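Local coordinates for carbonic anhydrase (Porphyridium purpureum, PDB 1DDZ), which probably catalyses the reversible hydration of carbon dioxide to hydrogencarbonate and a proton, as a zinc-dependent carbonic anhydrase of the beta class, at residues A[99-113]-A[183-197]. Sequence-based numbering, arbitrary orientation.
Sequences ANQCIHSDISFLSVL and NVLEQVHNVCATSIV
The loop 99-104 runs beside the last turns of helix 183-193, closest where the CA atoms of Cys102 and Gln187 stand 5.0 Å apart, and helix 107-113 then lies against the turn into helix 195-197. Three side-chain amides of the long helix reach the loop backbone. Asn183 ND2 donates to Ala99 O (3.1 Å), which lies in its amide plane. One turn on, Gln187 OE1 accepts from Cys102 N at 2.6 Å, the donor standing above the carbonyl plane; the chain, bent at chi2 (-39°), also brings NE2 back to Asn183 OD1, 3.0 Å away. Asn190 ND2 completes the series on Cys102 O. An alanine in place of Gln187 would be likely to leave the buried Cys102 N without this acceptor and Asn183 OD1 without this donor. A water joins Asn100 ND2 to Asn183 ND2. Farther along the helix, toward its C-terminal end, the contact turns apolar: Cys102 SG meets Val191 CG2 at 3.5 Å, and the Phe109 ring, one face covered by Cys102 CA of its own segment, brings CZ to Val191 CG2 and Thr194 CG2. Leu113 CD1 wedges between Thr194 and Ile196, 3.8 Å from Ile196 CD1. Thr194 OG1, the N-cap, accepts from Val197 N and donates to Val191 O. Asn100 lies about 5 Å by side chain from the zinc held by Cys74, Asp76, His130 and Cys133, so the contact ties a loop of the metal site to helix 172-193. Phe109 and Val112 pack on strand 92-97, helix 147-161 covers Ala99 and Gln101, and His104 meets His154 of the second subunit edge-to-face.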
loop_
_atom_site.group_PDB
_atom_site.type_symbol
_atom_site.label_atom_id
_atom_site.label_comp_id
_atom_site.label_asym_id
_atom_site.label_seq_id
_atom_site.Cartn_x
_atom_site.Cartn_y
_atom_site.Cartn_z
ATOM N N ALA A 99 -1.989 12.033 -9.748
ATOM C CA ALA A 99 -1.037 11.898 -10.850
ATOM C C ALA A 99 -1.071 10.588 -11.610
ATOM O O ALA A 99 -0.035 10.120 -12.080
ATOM C CB ALA A 99 0.386 12.184 -10.364
ATOM N N ASN A 100 -2.257 9.981 -11.724
ATOM C CA ASN A 100 -2.442 8.731 -12.483
ATOM C C ASN A 100 -1.326 7.687 -12.324
ATOM O O ASN A 100 -0.834 7.118 -13.297
ATOM C CB ASN A 100 -2.716 9.029 -13.987
ATOM C CG ASN A 100 -1.738 10.058 -14.597
ATOM O OD1 ASN A 100 -1.981 11.260 -14.554
ATOM N ND2 ASN A 100 -0.652 9.581 -15.163
ATOM N N GLN A 101 -0.998 7.388 -11.077
ATOM C CA GLN A 101 0.051 6.450 -10.763
ATOM C C GLN A 101 -0.360 5.003 -10.850
ATOM O O GLN A 101 -1.491 4.637 -10.524
ATOM C CB GLN A 101 0.585 6.721 -9.357
ATOM C CG GLN A 101 1.284 8.043 -9.204
ATOM C CD GLN A 101 2.535 8.136 -10.064
ATOM O OE1 GLN A 101 2.566 8.854 -11.070
ATOM N NE2 GLN A 101 3.550 7.372 -9.710
ATOM N N CYS A 102 0.602 4.185 -11.249
ATOM C CA CYS A 102 0.430 2.770 -11.350
ATOM C C CYS A 102 1.614 2.166 -10.602
ATOM O O CYS A 102 2.464 1.493 -11.184
ATOM C CB CYS A 102 0.381 2.315 -12.804
ATOM S SG CYS A 102 -1.096 2.875 -13.660
ATOM N N ILE A 103 1.638 2.401 -9.294
ATOM C CA ILE A 103 2.685 1.918 -8.411
ATOM C C ILE A 103 2.632 0.393 -8.318
ATOM O O ILE A 103 1.573 -0.180 -8.076
ATOM C CB ILE A 103 2.534 2.586 -7.025
ATOM C CG1 ILE A 103 2.739 4.087 -7.179
ATOM C CG2 ILE A 103 3.496 1.966 -5.996
ATOM C CD1 ILE A 103 2.163 4.903 -6.075
ATOM N N HIS A 104 3.778 -0.257 -8.489
ATOM C CA HIS A 104 3.872 -1.711 -8.463
ATOM C C HIS A 104 3.102 -2.395 -7.352
ATOM O O HIS A 104 2.361 -3.325 -7.600
ATOM C CB HIS A 104 5.339 -2.175 -8.360
ATOM C CG HIS A 104 6.207 -1.728 -9.493
ATOM N ND1 HIS A 104 7.344 -0.963 -9.306
ATOM C CD2 HIS A 104 6.149 -1.986 -10.818
ATOM C CE1 HIS A 104 7.951 -0.791 -10.468
ATOM N NE2 HIS A 104 7.245 -1.403 -11.398
ATOM N N SER A 105 3.288 -1.935 -6.121
ATOM C CA SER A 105 2.661 -2.556 -4.972
ATOM C C SER A 105 1.445 -1.845 -4.403
ATOM O O SER A 105 1.009 -2.170 -3.318
ATOM C CB SER A 105 3.719 -2.823 -3.890
ATOM O OG SER A 105 4.566 -1.698 -3.740
ATOM N N ASP A 106 0.839 -0.957 -5.184
ATOM C CA ASP A 106 -0.364 -0.239 -4.742
ATOM C C ASP A 106 -1.551 -1.166 -4.960
ATOM O O ASP A 106 -1.932 -1.427 -6.101
ATOM C CB ASP A 106 -0.554 1.069 -5.540
ATOM C CG ASP A 106 -1.801 1.845 -5.132
ATOM O OD1 ASP A 106 -2.253 1.713 -4.002
ATOM O OD2 ASP A 106 -2.351 2.595 -5.945
ATOM N N ILE A 107 -2.145 -1.646 -3.874
ATOM C CA ILE A 107 -3.281 -2.553 -3.945
ATOM C C ILE A 107 -4.539 -1.869 -4.458
ATOM O O ILE A 107 -5.393 -2.537 -5.007
ATOM C CB ILE A 107 -3.575 -3.237 -2.585
ATOM C CG1 ILE A 107 -4.604 -4.356 -2.753
ATOM C CG2 ILE A 107 -4.053 -2.201 -1.585
ATOM C CD1 ILE A 107 -4.022 -5.681 -2.980
ATOM N N SER A 108 -4.681 -0.557 -4.287
ATOM C CA SER A 108 -5.879 0.104 -4.805
ATOM C C SER A 108 -5.839 0.048 -6.330
ATOM O O SER A 108 -6.870 -0.123 -6.993
ATOM C CB SER A 108 -5.982 1.553 -4.327
ATOM O OG SER A 108 -6.994 2.247 -5.048
ATOM N N PHE A 109 -4.635 0.179 -6.882
ATOM C CA PHE A 109 -4.427 0.123 -8.320
ATOM C C PHE A 109 -4.529 -1.333 -8.794
ATOM O O PHE A 109 -5.271 -1.633 -9.733
ATOM C CB PHE A 109 -3.065 0.780 -8.668
ATOM C CG PHE A 109 -2.410 0.232 -9.902
ATOM C CD1 PHE A 109 -3.035 0.327 -11.150
ATOM C CD2 PHE A 109 -1.199 -0.439 -9.807
ATOM C CE1 PHE A 109 -2.462 -0.254 -12.281
ATOM C CE2 PHE A 109 -0.619 -1.021 -10.928
ATOM C CZ PHE A 109 -1.250 -0.934 -12.164
ATOM N N LEU A 110 -3.810 -2.234 -8.130
ATOM C CA LEU A 110 -3.801 -3.641 -8.472
ATOM C C LEU A 110 -5.196 -4.321 -8.422
ATOM O O LEU A 110 -5.516 -5.151 -9.282
ATOM C CB LEU A 110 -2.822 -4.377 -7.563
ATOM C CG LEU A 110 -1.334 -4.034 -7.664
ATOM C CD1 LEU A 110 -0.543 -4.751 -6.580
ATOM C CD2 LEU A 110 -0.847 -4.427 -9.025
ATOM N N SER A 111 -6.014 -4.000 -7.421
ATOM C CA SER A 111 -7.358 -4.580 -7.316
ATOM C C SER A 111 -8.315 -4.066 -8.428
ATOM O O SER A 111 -9.113 -4.848 -8.956
ATOM C CB SER A 111 -7.926 -4.426 -5.891
ATOM O OG SER A 111 -8.102 -3.069 -5.511
ATOM N N VAL A 112 -8.199 -2.800 -8.839
ATOM C CA VAL A 112 -9.018 -2.286 -9.939
ATOM C C VAL A 112 -8.581 -2.967 -11.260
ATOM O O VAL A 112 -9.408 -3.381 -12.089
ATOM C CB VAL A 112 -8.908 -0.755 -10.083
ATOM C CG1 VAL A 112 -9.467 -0.310 -11.436
ATOM C CG2 VAL A 112 -9.712 -0.081 -9.014
ATOM N N LEU A 113 -7.268 -3.097 -11.445
ATOM C CA LEU A 113 -6.684 -3.768 -12.616
ATOM C C LEU A 113 -7.170 -5.235 -12.730
ATOM O O LEU A 113 -7.637 -5.659 -13.779
ATOM C CB LEU A 113 -5.150 -3.790 -12.491
ATOM C CG LEU A 113 -4.226 -3.594 -13.704
ATOM C CD1 LEU A 113 -2.885 -4.342 -13.463
ATOM C CD2 LEU A 113 -4.866 -4.012 -14.994
ATOM N N ASN A 183 5.936 10.425 -17.139
ATOM C CA ASN A 183 5.201 9.793 -16.042
ATOM C C ASN A 183 4.199 8.777 -16.643
ATOM O O ASN A 183 4.197 7.606 -16.279
ATOM C CB ASN A 183 4.473 10.841 -15.186
ATOM C CG ASN A 183 3.772 10.222 -13.962
ATOM O OD1 ASN A 183 4.374 9.450 -13.222
ATOM N ND2 ASN A 183 2.498 10.537 -13.777
ATOM N N VAL A 184 3.409 9.202 -17.619
ATOM C CA VAL A 184 2.451 8.300 -18.259
ATOM C C VAL A 184 3.177 7.070 -18.802
ATOM O O VAL A 184 2.764 5.941 -18.526
ATOM C CB VAL A 184 1.678 8.992 -19.423
ATOM C CG1 VAL A 184 0.825 7.983 -20.164
ATOM C CG2 VAL A 184 0.805 10.084 -18.906
ATOM N N LEU A 185 4.292 7.276 -19.511
ATOM C CA LEU A 185 5.054 6.154 -20.090
ATOM C C LEU A 185 5.549 5.185 -19.034
ATOM O O LEU A 185 5.558 3.971 -19.234
ATOM C CB LEU A 185 6.263 6.642 -20.894
ATOM C CG LEU A 185 6.305 6.370 -22.399
ATOM C CD1 LEU A 185 7.719 6.609 -22.901
ATOM C CD2 LEU A 185 5.876 4.950 -22.706
ATOM N N GLU A 186 6.000 5.728 -17.920
ATOM C CA GLU A 186 6.468 4.889 -16.820
ATOM C C GLU A 186 5.288 4.080 -16.210
ATOM O O GLU A 186 5.414 2.901 -15.906
ATOM C CB GLU A 186 7.137 5.789 -15.775
ATOM C CG GLU A 186 8.420 5.217 -15.182
ATOM C CD GLU A 186 9.453 4.779 -16.241
ATOM O OE1 GLU A 186 9.624 3.546 -16.369
ATOM O OE2 GLU A 186 10.089 5.649 -16.914
ATOM N N GLN A 187 4.125 4.702 -16.069
ATOM C CA GLN A 187 2.965 3.993 -15.534
ATOM C C GLN A 187 2.536 2.876 -16.515
ATOM O O GLN A 187 2.233 1.767 -16.094
ATOM C CB GLN A 187 1.814 4.966 -15.214
ATOM C CG GLN A 187 2.180 6.139 -14.269
ATOM C CD GLN A 187 3.127 5.752 -13.137
ATOM O OE1 GLN A 187 2.897 4.788 -12.425
ATOM N NE2 GLN A 187 4.225 6.488 -12.999
ATOM N N VAL A 188 2.574 3.141 -17.816
ATOM C CA VAL A 188 2.241 2.123 -18.811
ATOM C C VAL A 188 3.181 0.946 -18.612
ATOM O O VAL A 188 2.765 -0.215 -18.621
ATOM C CB VAL A 188 2.379 2.672 -20.236
ATOM C CG1 VAL A 188 2.382 1.529 -21.265
ATOM C CG2 VAL A 188 1.226 3.607 -20.516
ATOM N N HIS A 189 4.459 1.238 -18.397
ATOM C CA HIS A 189 5.422 0.173 -18.146
ATOM C C HIS A 189 4.979 -0.666 -16.935
ATOM O O HIS A 189 5.041 -1.908 -16.947
ATOM C CB HIS A 189 6.815 0.756 -17.849
ATOM C CG HIS A 189 7.814 -0.285 -17.414
ATOM N ND1 HIS A 189 8.011 -0.621 -16.089
ATOM C CD2 HIS A 189 8.600 -1.117 -18.136
ATOM C CE1 HIS A 189 8.869 -1.631 -16.019
ATOM N NE2 HIS A 189 9.237 -1.942 -17.250
ATOM N N ASN A 190 4.607 0.026 -15.867
ATOM C CA ASN A 190 4.177 -0.623 -14.633
ATOM C C ASN A 190 2.925 -1.479 -14.843
ATOM O O ASN A 190 2.837 -2.590 -14.325
ATOM C CB ASN A 190 3.968 0.422 -13.536
ATOM C CG ASN A 190 5.277 1.028 -13.065
ATOM O OD1 ASN A 190 6.360 0.568 -13.457
ATOM N ND2 ASN A 190 5.197 2.032 -12.214
ATOM N N VAL A 191 1.971 -0.988 -15.627
ATOM C CA VAL A 191 0.770 -1.776 -15.884
ATOM C C VAL A 191 1.141 -3.092 -16.580
ATOM O O VAL A 191 0.710 -4.159 -16.156
ATOM C CB VAL A 191 -0.227 -0.996 -16.734
ATOM C CG1 VAL A 191 -1.357 -1.903 -17.157
ATOM C CG2 VAL A 191 -0.759 0.193 -15.953
ATOM N N CYS A 192 1.993 -3.017 -17.609
ATOM C CA CYS A 192 2.423 -4.207 -18.366
ATOM C C CYS A 192 3.203 -5.185 -17.536
ATOM O O CYS A 192 3.175 -6.386 -17.813
ATOM C CB CYS A 192 3.293 -3.837 -19.571
ATOM S SG CYS A 192 2.545 -2.689 -20.700
ATOM N N ALA A 193 3.936 -4.654 -16.559
ATOM C CA ALA A 193 4.770 -5.444 -15.675
ATOM C C ALA A 193 4.032 -6.131 -14.522
ATOM O O ALA A 193 4.614 -7.013 -13.887
ATOM C CB ALA A 193 5.927 -4.580 -15.134
ATOM N N THR A 194 2.774 -5.761 -14.258
ATOM C CA THR A 194 2.010 -6.390 -13.171
ATOM C C THR A 194 1.845 -7.878 -13.427
ATOM O O THR A 194 1.806 -8.318 -14.591
ATOM C CB THR A 194 0.576 -5.821 -13.032
ATOM O OG1 THR A 194 -0.148 -6.073 -14.239
ATOM C CG2 THR A 194 0.598 -4.317 -12.714
ATOM N N SER A 195 1.681 -8.648 -12.354
ATOM C CA SER A 195 1.473 -10.093 -12.480
ATOM C C SER A 195 0.184 -10.332 -13.297
ATOM O O SER A 195 0.100 -11.212 -14.134
ATOM C CB SER A 195 1.351 -10.722 -11.086
ATOM O OG SER A 195 0.413 -10.021 -10.281
ATOM N N ILE A 196 -0.782 -9.440 -13.110
ATOM C CA ILE A 196 -2.080 -9.496 -13.777
ATOM C C ILE A 196 -1.951 -9.442 -15.309
ATOM O O ILE A 196 -2.433 -10.330 -16.007
ATOM C CB ILE A 196 -2.983 -8.346 -13.263
ATOM C CG1 ILE A 196 -3.178 -8.487 -11.749
ATOM C CG2 ILE A 196 -4.287 -8.315 -14.023
ATOM C CD1 ILE A 196 -3.411 -7.194 -11.042
ATOM N N VAL A 197 -1.279 -8.414 -15.828
ATOM C CA VAL A 197 -1.101 -8.298 -17.267
ATOM C C VAL A 197 -0.102 -9.346 -17.803
ATOM O O VAL A 197 -0.278 -9.849 -18.923
ATOM C CB VAL A 197 -0.713 -6.886 -17.665
ATOM C CG1 VAL A 197 -0.492 -6.798 -19.162
ATOM C CG2 VAL A 197 -1.796 -5.918 -17.248
HETATM O O HOH W 1 1.269 11.844 -16.022
#